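Local atomic coordinates of plasmodium falciparum gamete antigen 27/25 (Plasmodium falciparum, PDB entry 1N81), a protein that is essential for sexual development of the malaria parasite in its gametocyte stage and probably forms dimers, its molecular function being otherwise unknown. Residues Ser37-Pro40 and Glu41-Asn44; Leu47-Arg50 and Val51-Arg54; Glu128-Arg131 and Ile132-Lys136. One frame throughout, in Å; residues are numbered along the deposited sequence.

Interaction 1 of 3, residues Ser37-Pro40 and Glu41-Asn44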
loop_
_atom_site.group_PDB
_atom_site.type_symbol
_atom_site.label_atom_id
_atom_site.label_comp_id
_atom_site.label_asym_id
_atom_site.label_seq_id
_atom_site.Cartn_x
_atom_site.Cartn_y
_atom_site.Cartn_z
ATOM N N SER A 37 -20.533 -12.275 2.199
ATOM C CA SER A 37 -20.293 -13.452 1.384
ATOM C C SER A 37 -21.508 -14.334 1.139
ATOM O O SER A 37 -21.504 -15.136 0.206
ATOM C CB SER A 37 -19.149 -14.285 1.970
ATOM O OG SER A 37 -19.506 -14.901 3.199
ATOM N N LYS A 38 -22.542 -14.194 1.963
ATOM C CA LYS A 38 -23.748 -15.003 1.790
ATOM C C LYS A 38 -24.750 -14.243 0.935
ATOM O O LYS A 38 -25.805 -14.761 0.588
ATOM C CB LYS A 38 -24.389 -15.327 3.145
ATOM C CG LYS A 38 -23.397 -15.714 4.227
ATOM C CD LYS A 38 -22.592 -16.966 3.904
ATOM C CE LYS A 38 -21.732 -17.341 5.115
ATOM N NZ LYS A 38 -21.186 -18.730 5.059
ATOM N N ASP A 39 -24.410 -13.011 0.585
ATOM C CA ASP A 39 -25.303 -12.194 -0.212
ATOM C C ASP A 39 -24.620 -11.782 -1.515
ATOM O O ASP A 39 -23.928 -10.752 -1.581
ATOM C CB ASP A 39 -25.691 -10.952 0.583
ATOM C CG ASP A 39 -26.802 -10.161 -0.064
ATOM O OD1 ASP A 39 -26.797 -10.001 -1.306
ATOM O OD2 ASP A 39 -27.681 -9.685 0.686
ATOM N N PRO A 40 -24.764 -12.598 -2.567
ATOM C CA PRO A 40 -24.103 -12.155 -3.795
ATOM C C PRO A 40 -24.837 -10.885 -4.161
ATOM O O PRO A 40 -25.794 -10.517 -3.480
ATOM C CB PRO A 40 -24.375 -13.302 -4.760
ATOM C CG PRO A 40 -24.366 -14.506 -3.842
ATOM C CD PRO A 40 -25.193 -14.004 -2.670
ATOM N N GLU A 41 -24.406 -10.211 -5.214
ATOM C CA GLU A 41 -25.039 -8.958 -5.631
ATOM C C GLU A 41 -24.605 -7.824 -4.708
ATOM O O GLU A 41 -24.168 -6.788 -5.178
ATOM C CB GLU A 41 -26.566 -9.073 -5.651
ATOM C CG GLU A 41 -27.115 -10.042 -6.713
ATOM C CD GLU A 41 -26.662 -9.726 -8.147
ATOM O OE1 GLU A 41 -26.097 -8.633 -8.387
ATOM O OE2 GLU A 41 -26.883 -10.578 -9.043
ATOM N N LYS A 42 -24.749 -7.999 -3.398
ATOM C CA LYS A 42 -24.301 -6.964 -2.468
ATOM C C LYS A 42 -22.782 -7.074 -2.516
ATOM O O LYS A 42 -22.068 -6.080 -2.685
ATOM C CB LYS A 42 -24.779 -7.243 -1.040
ATOM C CG LYS A 42 -26.280 -7.089 -0.843
ATOM C CD LYS A 42 -26.677 -7.088 0.626
ATOM C CE LYS A 42 -28.187 -6.916 0.770
ATOM N NZ LYS A 42 -28.640 -6.959 2.191
ATOM N N PHE A 43 -22.318 -8.308 -2.362
ATOM C CA PHE A 43 -20.904 -8.621 -2.404
ATOM C C PHE A 43 -20.383 -8.079 -3.728
ATOM O O PHE A 43 -19.445 -7.288 -3.756
ATOM C CB PHE A 43 -20.712 -10.130 -2.355
ATOM C CG PHE A 43 -19.268 -10.564 -2.406
ATOM C CD1 PHE A 43 -18.517 -10.662 -1.247
ATOM C CD2 PHE A 43 -18.660 -10.861 -3.624
ATOM C CE1 PHE A 43 -17.181 -11.055 -1.285
ATOM C CE2 PHE A 43 -17.318 -11.259 -3.677
ATOM C CZ PHE A 43 -16.580 -11.354 -2.508
ATOM N N ASN A 44 -21.026 -8.471 -4.825
ATOM C CA ASN A 44 -20.575 -8.015 -6.133
ATOM C C ASN A 44 -20.550 -6.516 -6.220
ATOM O O ASN A 44 -19.596 -5.942 -6.745
ATOM C CB ASN A 44 -21.444 -8.559 -7.276
ATOM C CG ASN A 44 -20.833 -8.288 -8.635
ATOM O OD1 ASN A 44 -21.306 -7.449 -9.389
ATOM N ND2 ASN A 44 -19.755 -8.998 -8.944
#
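A trans chi1 (-170°) sends the Asp39 carboxylate away from its own amide N and toward Lys42, whose CG is anti to the carbonyl carbon (chi1 -69°) before the chain runs out extended. The two side chains slant across one another, the carboxylate crossing the start of the lysine chain with Asp39 OD1 3.0 Å from Lys42 CG. At the far end Asp39 OD2 and Lys42 NZ form a salt bridge of 3.3 Å, although the position of OD2 is doubtful because it sits too close to the lysine chain in the model. The backbone is the firmer part. Phe43 N donates to Asp39 O at 3.0 Å, nearly straight at 165°, the helical bond that starts helix 42-47 after the loop leaving helix 13-35; Glu41 is at the N-cap position. Lys42 N adds a weak turn bond to Pro40 O at 2.7 Å. Phe43 turns its side chain toward the loop, CD1 4.2 Å from Ser37 CA; Ser37 OG is bonded to Met34 O, tying the loop to the preceding helix. The Asp39 carbonyl is thus the surer link to the first helical turn, whereas the ion pair, at the surface, is less certain and probably weak.

Interaction 2 of 3, residues Leu47-Arg50 and Val51-Arg54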
loop_
_atom_site.group_PDB
_atom_site.type_symbol
_atom_site.label_atom_id
_atom_site.label_comp_id
_atom_site.label_asym_id
_atom_site.label_seq_id
_atom_site.Cartn_x
_atom_site.Cartn_y
_atom_site.Cartn_z
ATOM N N LEU A 47 -17.494 -4.769 -4.339
ATOM C CA LEU A 47 -16.179 -4.870 -4.962
ATOM C C LEU A 47 -15.759 -3.578 -5.647
ATOM O O LEU A 47 -14.602 -3.159 -5.547
ATOM C CB LEU A 47 -16.138 -6.040 -5.967
ATOM C CG LEU A 47 -16.274 -7.428 -5.343
ATOM C CD1 LEU A 47 -16.268 -8.523 -6.439
ATOM C CD2 LEU A 47 -15.126 -7.637 -4.365
ATOM N N LYS A 48 -16.683 -2.932 -6.339
ATOM C CA LYS A 48 -16.312 -1.686 -7.001
ATOM C C LYS A 48 -17.026 -0.446 -6.448
ATOM O O LYS A 48 -17.115 0.582 -7.115
ATOM C CB LYS A 48 -16.555 -1.791 -8.515
ATOM C CG LYS A 48 -15.450 -2.518 -9.275
ATOM C CD LYS A 48 -15.488 -2.154 -10.760
ATOM C CE LYS A 48 -14.405 -2.878 -11.525
ATOM N NZ LYS A 48 -13.041 -2.570 -10.992
ATOM N N ASP A 49 -17.542 -0.532 -5.229
ATOM C CA ASP A 49 -18.228 0.623 -4.623
ATOM C C ASP A 49 -17.207 1.657 -4.140
ATOM O O ASP A 49 -16.847 1.676 -2.958
ATOM C CB ASP A 49 -19.047 0.157 -3.441
ATOM C CG ASP A 49 -19.861 1.263 -2.836
ATOM O OD1 ASP A 49 -19.732 2.456 -3.250
ATOM O OD2 ASP A 49 -20.634 0.901 -1.940
ATOM N N ARG A 50 -16.740 2.516 -5.046
ATOM C CA ARG A 50 -15.720 3.501 -4.670
ATOM C C ARG A 50 -16.146 4.440 -3.546
ATOM O O ARG A 50 -15.333 4.843 -2.709
ATOM C CB ARG A 50 -15.305 4.342 -5.885
ATOM C CG ARG A 50 -14.664 3.554 -7.015
ATOM C CD ARG A 50 -14.372 4.461 -8.203
ATOM N NE ARG A 50 -13.385 5.480 -7.863
ATOM C CZ ARG A 50 -12.095 5.221 -7.690
ATOM N NH1 ARG A 50 -11.661 3.975 -7.833
ATOM N NH2 ARG A 50 -11.249 6.201 -7.378
ATOM N N VAL A 51 -17.423 4.787 -3.515
ATOM C CA VAL A 51 -17.909 5.685 -2.480
ATOM C C VAL A 51 -17.691 5.033 -1.123
ATOM O O VAL A 51 -17.100 5.642 -0.243
ATOM C CB VAL A 51 -19.416 6.057 -2.700
ATOM C CG1 VAL A 51 -19.897 6.985 -1.593
ATOM C CG2 VAL A 51 -19.583 6.795 -4.071
ATOM N N SER A 52 -18.134 3.796 -0.943
ATOM C CA SER A 52 -17.914 3.170 0.348
ATOM C C SER A 52 -16.430 3.011 0.668
ATOM O O SER A 52 -16.000 3.316 1.784
ATOM C CB SER A 52 -18.584 1.803 0.418
ATOM O OG SER A 52 -19.974 1.939 0.220
ATOM N N ILE A 53 -15.647 2.550 -0.301
ATOM C CA ILE A 53 -14.237 2.345 -0.041
ATOM C C ILE A 53 -13.612 3.664 0.410
ATOM O O ILE A 53 -12.839 3.698 1.371
ATOM C CB ILE A 53 -13.479 1.814 -1.290
ATOM C CG1 ILE A 53 -13.915 0.380 -1.621
ATOM C CG2 ILE A 53 -11.937 1.857 -1.027
ATOM C CD1 ILE A 53 -13.448 -0.030 -3.046
ATOM N N ARG A 54 -13.937 4.754 -0.275
ATOM C CA ARG A 54 -13.362 6.030 0.133
ATOM C C ARG A 54 -13.805 6.365 1.553
ATOM O O ARG A 54 -13.069 7.000 2.297
ATOM C CB ARG A 54 -13.771 7.161 -0.808
ATOM C CG ARG A 54 -13.021 8.437 -0.477
ATOM C CD ARG A 54 -13.350 9.586 -1.382
ATOM N NE ARG A 54 -12.405 9.776 -2.484
ATOM C CZ ARG A 54 -12.487 9.136 -3.642
ATOM N NH1 ARG A 54 -13.461 8.257 -3.842
ATOM N NH2 ARG A 54 -11.633 9.403 -4.615
#
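An aspartate N-cap opens helix 50-63, and Asp49 supplies it by reaching forward to Ser52. Its OD1 takes the Ser52 N-H at 3.1 Å in an almost straight bond (174°), with the donor standing well above the carboxylate plane. The other oxygen, OD2, accepts from Ser52 OG at a very short 2.5 Å. Because CG of Asp49 is anti to the backbone N (chi1 -175°), the carboxylate swings over the start of the helix, where its charge would probably be favoured by the helix dipole. Asp49 is also the centre of an inverse gamma turn, closed by a weak bond from Arg50 N to Lys48 O; this tight bend separates helix 42-47 from helix 50-63. Regular helical bonding follows, with Ile53 N on Asp49 O at 3.0 Å and Arg54 N on Arg50 O at 2.8 Å. Ile53 tucks CG1 to 3.5 Å from Asp49 O and touches Tyr29 of helix 13-35 and Ile81 of helix 71-89. One turn apart, Arg50 and Arg54 place their NH2 atoms 4.2 Å apart. Both arginines find partners on helix 71-89: Arg54 a salt bridge to Asp75 and a bond to Gln74, Arg50 NH1 a weak bond to Asn79.

Interaction 3 of 3, residues Glu128-Arg131 and Ile132-Lys136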
loop_
_atom_site.group_PDB
_atom_site.type_symbol
_atom_site.label_atom_id
_atom_site.label_comp_id
_atom_site.label_asym_id
_atom_site.label_seq_id
_atom_site.Cartn_x
_atom_site.Cartn_y
_atom_site.Cartn_z
ATOM N N GLU A 128 17.679 9.083 -9.397
ATOM C CA GLU A 128 17.978 7.773 -8.840
ATOM C C GLU A 128 16.798 7.369 -7.920
ATOM O O GLU A 128 16.393 6.211 -7.902
ATOM C CB GLU A 128 19.322 7.846 -8.095
ATOM C CG GLU A 128 19.758 6.574 -7.346
ATOM C CD GLU A 128 19.909 5.361 -8.243
ATOM O OE1 GLU A 128 19.605 5.452 -9.457
ATOM O OE2 GLU A 128 20.325 4.299 -7.721
ATOM N N LYS A 129 16.230 8.330 -7.196
ATOM C CA LYS A 129 15.095 8.044 -6.334
ATOM C C LYS A 129 13.964 7.474 -7.191
ATOM O O LYS A 129 13.308 6.497 -6.819
ATOM C CB LYS A 129 14.610 9.308 -5.621
ATOM C CG LYS A 129 15.577 9.857 -4.615
ATOM C CD LYS A 129 14.928 10.992 -3.884
ATOM C CE LYS A 129 15.925 11.701 -2.965
ATOM N NZ LYS A 129 16.469 10.828 -1.876
ATOM N N LYS A 130 13.751 8.068 -8.360
ATOM C CA LYS A 130 12.696 7.600 -9.243
ATOM C C LYS A 130 13.023 6.210 -9.789
ATOM O O LYS A 130 12.143 5.328 -9.825
ATOM C CB LYS A 130 12.454 8.599 -10.389
ATOM C CG LYS A 130 11.458 8.115 -11.441
ATOM C CD LYS A 130 11.177 9.175 -12.518
ATOM C CE LYS A 130 10.040 8.717 -13.458
ATOM N NZ LYS A 130 9.437 9.816 -14.284
ATOM N N ARG A 131 14.270 6.005 -10.214
ATOM C CA ARG A 131 14.658 4.699 -10.719
ATOM C C ARG A 131 14.364 3.625 -9.627
ATOM O O ARG A 131 13.797 2.548 -9.910
ATOM C CB ARG A 131 16.134 4.660 -11.035
ATOM C CG ARG A 131 16.542 3.331 -11.645
ATOM C CD ARG A 131 18.055 3.189 -11.677
ATOM N NE ARG A 131 18.633 2.939 -10.354
ATOM C CZ ARG A 131 18.440 1.821 -9.645
ATOM N NH1 ARG A 131 17.687 0.828 -10.123
ATOM N NH2 ARG A 131 18.987 1.702 -8.446
ATOM N N ILE A 132 14.733 3.928 -8.383
ATOM C CA ILE A 132 14.521 2.982 -7.288
ATOM C C ILE A 132 13.035 2.663 -7.114
ATOM O O ILE A 132 12.675 1.500 -7.012
ATOM C CB ILE A 132 15.150 3.503 -5.957
ATOM C CG1 ILE A 132 16.672 3.521 -6.095
ATOM C CG2 ILE A 132 14.797 2.559 -4.775
ATOM C CD1 ILE A 132 17.400 4.273 -4.970
ATOM N N MET A 133 12.180 3.688 -7.139
ATOM C CA MET A 133 10.736 3.490 -6.996
ATOM C C MET A 133 10.190 2.504 -8.031
ATOM O O MET A 133 9.235 1.752 -7.767
ATOM C CB MET A 133 9.998 4.815 -7.155
ATOM C CG MET A 133 10.251 5.796 -6.043
ATOM S SD MET A 133 9.279 7.296 -6.275
ATOM C CE MET A 133 9.604 8.143 -4.760
ATOM N N ASN A 134 10.826 2.494 -9.199
ATOM C CA ASN A 134 10.411 1.637 -10.301
ATOM C C ASN A 134 11.266 0.382 -10.432
ATOM O O ASN A 134 11.046 -0.406 -11.341
ATOM C CB ASN A 134 10.471 2.429 -11.646
ATOM C CG ASN A 134 9.433 3.562 -11.722
ATOM O OD1 ASN A 134 8.252 3.321 -11.594
ATOM N ND2 ASN A 134 9.888 4.798 -11.948
ATOM N N ASP A 135 12.236 0.177 -9.534
ATOM C CA ASP A 135 13.112 -0.983 -9.674
ATOM C C ASP A 135 12.412 -2.326 -9.415
ATOM O O ASP A 135 12.400 -2.830 -8.286
ATOM C CB ASP A 135 14.337 -0.838 -8.746
ATOM C CG ASP A 135 15.486 -1.782 -9.135
ATOM O OD1 ASP A 135 15.209 -2.863 -9.688
ATOM O OD2 ASP A 135 16.656 -1.438 -8.878
ATOM N N LYS A 136 11.877 -2.928 -10.473
ATOM C CA LYS A 136 11.170 -4.192 -10.348
ATOM C C LYS A 136 12.061 -5.312 -9.820
ATOM O O LYS A 136 11.570 -6.269 -9.196
ATOM C CB LYS A 136 10.577 -4.623 -11.696
ATOM C CG LYS A 136 9.735 -3.592 -12.435
ATOM C CD LYS A 136 9.558 -4.040 -13.904
ATOM C CE LYS A 136 9.032 -2.945 -14.835
ATOM N NZ LYS A 136 7.547 -2.794 -14.786
HETATM O O HOH W 1 18.233 -0.287 -6.592
#
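Arg131 joins Glu128 and Asp135 in a salt-bridge network at the C-terminal end of helix 126-133 and into the turn after it. Toward Asp135, NH1 donates to OD2 at 2.8 Å, the acceptor lying at the edge of the guanidinium and in its plane. The carboxylate is turned steeply, 76° from the guanidinium plane, and OD2 is approached from above its own plane. On the Glu128 side the grip is side-on and two-pronged: Arg131 NE reaches Glu128 OE1 at 2.8 Å, on the syn side, and Arg131 NH2 reaches Glu128 OE2 at 3.0 Å. A bend in the arginine chain at chi3 (73°) lets it face both acids at once. A water bridges the network, accepting from Arg131 NH2 at 2.8 Å and donating to Asp135 OD2 at 3.0 Å. Ile132 crosses obliquely against the network, its CG1 3.8 Å from Arg131 NH2 and its CD1 4.0 Å from Glu128 OE2, while the isoleucine packs on Val116 and Val120 of helix 96-122.

The backbone holds these groups in place. Ile132 N bonds to Glu128 O and Met133 N to Lys129 O, before Asn134 N divides itself between Lys130 O and, weakly, Arg131 O as the helix ends. Met133 packs on Leu170 of helix 156-173. Asp135 is then the N-cap of helix 136-150, and one carboxylate serves both ion pair and next helix, its OD1 accepting from Leu138 N.

How the interactions relate
All three contacts sit at helix junctions of an all-helical chain, and each has an aspartate at work. Interactions 1 and 2 mark the starts of two consecutive helices, 42-47 and 50-63; their centres are 14 Å apart and they lie on the same side of the chain's centre. Interaction 3 is on the opposite side, its centre 30 Å from that of interaction 2 and 40 Å from that of interaction 1, with nearest atoms about 20 and 28 Å away. Burial also differs: interaction 1 is at the surface, whereas the other two are partly buried, interaction 2 against helices 13-35 and 71-89, interaction 3 against 96-122 and 156-173.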